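Local coordinates for beta-galactosidase (Streptococcus pneumoniae, PDB 4CU9), which probably hydrolyses beta-galactosides, and is represented here by a calcium-binding carbohydrate-binding module that probably recognises galactose-containing sugars, at residues 108-111 against 112-116; 156-159 against 160-163. All coordinates share one frame; numbering follows the deposited sequence.

Contact 1 of 2, residues 108-111 against 112-116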
loop_
_atom_site.group_PDB
_atom_site.type_symbol
_atom_site.label_atom_id
_atom_site.label_comp_id
_atom_site.label_asym_id
_atom_site.label_seq_id
_atom_site.Cartn_x
_atom_site.Cartn_y
_atom_site.Cartn_z
ATOM N N PHE A 108 -1.297 -9.059 -15.676
ATOM C CA PHE A 108 -1.761 -7.657 -15.638
ATOM C C PHE A 108 -0.658 -6.720 -16.052
ATOM O O PHE A 108 0.506 -7.115 -16.161
ATOM C CB PHE A 108 -2.208 -7.291 -14.208
ATOM C CG PHE A 108 -1.074 -7.355 -13.199
ATOM C CD1 PHE A 108 -0.696 -8.547 -12.667
ATOM C CD2 PHE A 108 -0.426 -6.215 -12.772
ATOM C CE1 PHE A 108 0.369 -8.621 -11.773
ATOM C CE2 PHE A 108 0.622 -6.278 -11.874
ATOM C CZ PHE A 108 1.002 -7.478 -11.345
ATOM N N GLU A 109 -1.028 -5.469 -16.306
ATOM C CA GLU A 109 -0.068 -4.392 -16.464
ATOM C C GLU A 109 -0.286 -3.384 -15.337
ATOM O O GLU A 109 -1.313 -3.404 -14.675
ATOM C CB GLU A 109 -0.174 -3.704 -17.854
ATOM C CG GLU A 109 -1.517 -3.054 -18.170
ATOM C CD GLU A 109 -1.563 -2.526 -19.622
ATOM O OE1 GLU A 109 -0.898 -1.517 -19.961
ATOM O OE2 GLU A 109 -2.246 -3.137 -20.443
ATOM N N VAL A 110 0.699 -2.517 -15.133
ATOM C CA VAL A 110 0.576 -1.404 -14.175
ATOM C C VAL A 110 -0.656 -0.599 -14.562
ATOM O O VAL A 110 -0.819 -0.227 -15.734
ATOM C CB VAL A 110 1.806 -0.481 -14.203
ATOM C CG1 VAL A 110 1.549 0.733 -13.335
ATOM C CG2 VAL A 110 3.032 -1.247 -13.709
ATOM N N PRO A 111 -1.549 -0.328 -13.596
ATOM C CA PRO A 111 -2.675 0.498 -13.925
ATOM C C PRO A 111 -2.235 1.886 -14.456
ATOM O O PRO A 111 -1.200 2.447 -14.034
ATOM C CB PRO A 111 -3.388 0.680 -12.595
ATOM C CG PRO A 111 -3.002 -0.514 -11.749
ATOM C CD PRO A 111 -1.590 -0.832 -12.194
ATOM N N THR A 112 -3.012 2.424 -15.375
ATOM C CA THR A 112 -2.804 3.815 -15.741
ATOM C C THR A 112 -3.008 4.722 -14.518
ATOM O O THR A 112 -2.164 5.557 -14.176
ATOM C CB THR A 112 -3.747 4.224 -16.878
ATOM O OG1 THR A 112 -3.422 3.441 -18.026
ATOM C CG2 THR A 112 -3.536 5.697 -17.215
ATOM N N TYR A 113 -4.115 4.508 -13.834
ATOM C CA TYR A 113 -4.471 5.258 -12.638
ATOM C C TYR A 113 -4.041 4.449 -11.434
ATOM O O TYR A 113 -4.871 3.962 -10.672
ATOM C CB TYR A 113 -5.975 5.548 -12.606
ATOM C CG TYR A 113 -6.382 6.580 -13.665
ATOM C CD1 TYR A 113 -6.286 7.929 -13.396
ATOM C CD2 TYR A 113 -6.842 6.194 -14.917
ATOM C CE1 TYR A 113 -6.646 8.890 -14.344
ATOM C CE2 TYR A 113 -7.207 7.143 -15.879
ATOM C CZ TYR A 113 -7.099 8.486 -15.588
ATOM O OH TYR A 113 -7.436 9.454 -16.506
ATOM N N TYR A 114 -2.722 4.310 -11.289
ATOM C CA TYR A 114 -2.184 3.406 -10.280
ATOM C C TYR A 114 -2.377 3.935 -8.846
ATOM O O TYR A 114 -2.328 3.155 -7.919
ATOM C CB TYR A 114 -0.726 3.054 -10.570
ATOM C CG TYR A 114 0.209 4.218 -10.634
ATOM C CD1 TYR A 114 0.711 4.787 -9.470
ATOM C CD2 TYR A 114 0.633 4.749 -11.864
ATOM C CE1 TYR A 114 1.601 5.830 -9.493
ATOM C CE2 TYR A 114 1.546 5.789 -11.896
ATOM C CZ TYR A 114 2.010 6.339 -10.710
ATOM O OH TYR A 114 2.914 7.373 -10.713
ATOM N N SER A 115 -2.660 5.217 -8.680
ATOM C CA SER A 115 -2.938 5.785 -7.336
ATOM C C SER A 115 -4.411 5.798 -6.974
ATOM O O SER A 115 -4.779 6.076 -5.825
ATOM C CB SER A 115 -2.413 7.210 -7.243
ATOM O OG SER A 115 -3.271 8.088 -7.957
ATOM N N ASN A 116 -5.270 5.507 -7.946
ATOM C CA ASN A 116 -6.696 5.589 -7.746
ATOM C C ASN A 116 -7.414 4.552 -8.609
ATOM O O ASN A 116 -8.359 4.871 -9.337
ATOM C CB ASN A 116 -7.189 6.996 -8.066
ATOM C CG ASN A 116 -7.070 7.924 -6.906
ATOM O OD1 ASN A 116 -7.781 7.786 -5.943
ATOM N ND2 ASN A 116 -6.150 8.887 -6.987
HETATM O O HOH W 1 -1.857 0.854 -17.999
#
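Y114 lays the base of its side chain over P111, the two CB atoms 4.1 Å apart, while its ring runs on past the proline. The carbonyl oxygen of P111 sits at the edge of that ring, in its plane, 3.5 Å from Y114 CB and 3.7 Å from CD2. Y114 CG lies between its own backbone N and carbonyl carbon (chi1 59°), and this rotation keeps the root of the ring beside the P111 carbonyl while the phenol runs away from the proline to D36, to which OH is hydrogen-bonded. V110 adds a looser apolar touch, its CG1 meeting Y114 CB at 4.3 Å.

On the other side of the chain, polar groups are gathered by one water. It donates to V110 O at 2.7 Å and to E109 OE1 at 3.2 Å, and accepts from T112 OG1 at 3.0 Å. T112 supplies that hydroxyl because OG1 stands beside its backbone N, anti to the carbonyl carbon (chi1 -63°). The water thus bridges residues before and after the proline.

P111 itself is buried, resting on I67 of strand 61-70 and on E121 and H124, so the loop is pinned at its proline while T112 and Y113 face outward. Past the proline the backbone bends twice: Y113 centres an inverse gamma turn, and a type I beta turn from Y113 to N116 closes with N116 N bonded to Y113 O at 3.2 Å. N116 then takes the N-cap position of helix 117-120, making this a turn-rich surface loop leading from strand 97-103 of the galactose-binding-like beta fold into a short helix.

Contact 2 of 2, residues 156-159 against 160-163. Unlike the reference sequence in segment 160-163: A160 (reference Val). With EDO (1,2-ethanediol), chain D.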
loop_
_atom_site.group_PDB
_atom_site.type_symbol
_atom_site.label_atom_id
_atom_site.label_comp_id
_atom_site.label_asym_id
_atom_site.label_seq_id
_atom_site.Cartn_x
_atom_site.Cartn_y
_atom_site.Cartn_z
ATOM N N VAL A 156 6.502 -16.263 0.280
ATOM C CA VAL A 156 5.579 -16.440 -0.816
ATOM C C VAL A 156 6.194 -15.830 -2.068
ATOM O O VAL A 156 7.057 -14.936 -2.007
ATOM C CB VAL A 156 4.199 -15.764 -0.550
ATOM C CG1 VAL A 156 3.477 -16.407 0.648
ATOM C CG2 VAL A 156 4.347 -14.282 -0.291
ATOM N N LYS A 157 5.748 -16.333 -3.203
ATOM C CA LYS A 157 6.087 -15.791 -4.507
ATOM C C LYS A 157 4.947 -14.920 -4.998
ATOM O O LYS A 157 3.777 -15.313 -4.901
ATOM C CB LYS A 157 6.328 -16.938 -5.478
ATOM C CG LYS A 157 7.603 -17.710 -5.169
ATOM C CD LYS A 157 7.852 -18.837 -6.186
ATOM N N ALA A 158 5.273 -13.737 -5.524
ATOM C CA ALA A 158 4.270 -12.812 -5.990
ATOM C C ALA A 158 4.850 -11.742 -6.916
ATOM O O ALA A 158 6.037 -11.375 -6.841
ATOM C CB ALA A 158 3.591 -12.138 -4.803
ATOM N N LYS A 159 3.987 -11.263 -7.780
ATOM C CA LYS A 159 4.286 -10.141 -8.668
ATOM C C LYS A 159 3.832 -8.821 -8.056
ATOM O O LYS A 159 4.218 -7.735 -8.527
ATOM C CB LYS A 159 3.590 -10.376 -9.992
ATOM C CG LYS A 159 4.258 -11.495 -10.773
ATOM C CD LYS A 159 3.587 -11.878 -12.073
ATOM C CE LYS A 159 4.326 -13.120 -12.612
ATOM N NZ LYS A 159 3.956 -13.593 -13.974
ATOM N N ALA A 160 3.002 -8.912 -7.024
ATOM C CA ALA A 160 2.484 -7.726 -6.321
ATOM C C ALA A 160 2.051 -8.146 -4.932
ATOM O O ALA A 160 1.520 -9.252 -4.758
ATOM C CB ALA A 160 1.298 -7.113 -7.049
ATOM N N MET A 161 2.295 -7.271 -3.961
ATOM C CA MET A 161 1.856 -7.470 -2.567
ATOM C C MET A 161 1.119 -6.207 -2.180
ATOM O O MET A 161 1.370 -5.153 -2.754
ATOM C CB MET A 161 3.051 -7.671 -1.636
ATOM C CG MET A 161 3.846 -8.923 -1.955
ATOM S SD MET A 161 3.100 -10.500 -1.519
ATOM C CE MET A 161 2.917 -10.358 0.236
ATOM N N ARG A 162 0.166 -6.332 -1.269
ATOM C CA ARG A 162 -0.509 -5.179 -0.727
ATOM C C ARG A 162 -0.896 -5.376 0.729
ATOM O O ARG A 162 -0.938 -6.495 1.266
ATOM C CB ARG A 162 -1.757 -4.804 -1.559
ATOM C CG ARG A 162 -2.964 -5.672 -1.316
ATOM C CD ARG A 162 -4.113 -5.292 -2.192
ATOM N NE ARG A 162 -5.308 -5.986 -1.782
ATOM C CZ ARG A 162 -6.516 -5.751 -2.264
ATOM N NH1 ARG A 162 -6.691 -4.820 -3.214
ATOM N NH2 ARG A 162 -7.541 -6.462 -1.811
ATOM N N TRP A 163 -1.233 -4.248 1.338
ATOM C CA TRP A 163 -1.858 -4.227 2.643
ATOM C C TRP A 163 -3.262 -3.689 2.438
ATOM O O TRP A 163 -3.460 -2.560 1.872
ATOM C CB TRP A 163 -1.085 -3.337 3.622
ATOM C CG TRP A 163 0.230 -3.876 4.014
ATOM C CD1 TRP A 163 1.405 -3.628 3.433
ATOM C CD2 TRP A 163 0.479 -4.832 5.041
ATOM N NE1 TRP A 163 2.402 -4.331 4.049
ATOM C CE2 TRP A 163 1.854 -5.094 5.042
ATOM C CE3 TRP A 163 -0.325 -5.487 5.960
ATOM C CZ2 TRP A 163 2.452 -5.951 5.965
ATOM C CZ3 TRP A 163 0.288 -6.363 6.889
ATOM C CH2 TRP A 163 1.662 -6.559 6.869
HETATM C C1 EDO D . -10.215 -3.697 -3.989
HETATM O O1 EDO D . -9.003 -3.018 -3.597
HETATM C C2 EDO D . -10.094 -5.217 -4.155
HETATM O O2 EDO D . -10.086 -5.849 -2.877
#
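M161 folds its thioether back toward the strand that precedes it, crossing V156 at a slant and bringing SD to 3.7 Å from A158 CB. Bends at chi2 and chi3 curl the chain to put the sulfur there, and M161 SD and CE together pass V156 CG2, each at 4.2 Å. V156 and A158, two apart on strand 156-158, both direct CB toward the following segment and offer their methyls to M161.

The short strand segments run at 107° to each other, with K159 at the corner: the chain turns from strand 149-158 into strand 160-166 of the beta-sandwich of galactose-binding-like modules, where M161 also packs on F68 and F181. A160, which differs from the reference sequence, turns CB away from the earlier strand, and its buried N has no partner in the model.

R162 heads elsewhere, its chain extended from CG to NE. A 1,2-ethanediol, probably from the crystallisation liquor, lies along the edge of the guanidinium: R162 NH2 donates to O2 of the diol at 2.8 Å, nearly straight at 175°, and R162 NH1 to O1 at 3.0 Å, more bent at 137°. A salt bridge from NE to E101 and a cation-pi contact with W132 help fix the group's orientation.

From the N terminus, the chain leaves strand 97-103 and enters the loop containing contact 1, which turns into helix 117-120. It then forms strands 132-139 and 149-158 before contact 2 takes it round the corner into strand 160-166. The two contacts therefore follow in series, neither enclosing nor crossing the other, and each is a local turn within continuous chain. Their centres lie about 15 Å apart, yet they meet where F108 CE1 packs 4.1 Å from K159 CB. Strand 61-70 connects them further: F108 and P111 rest on its I67, M161 on its F68. Strand 97-103, which leads into contact 1, also pairs antiparallel with strand 160-166.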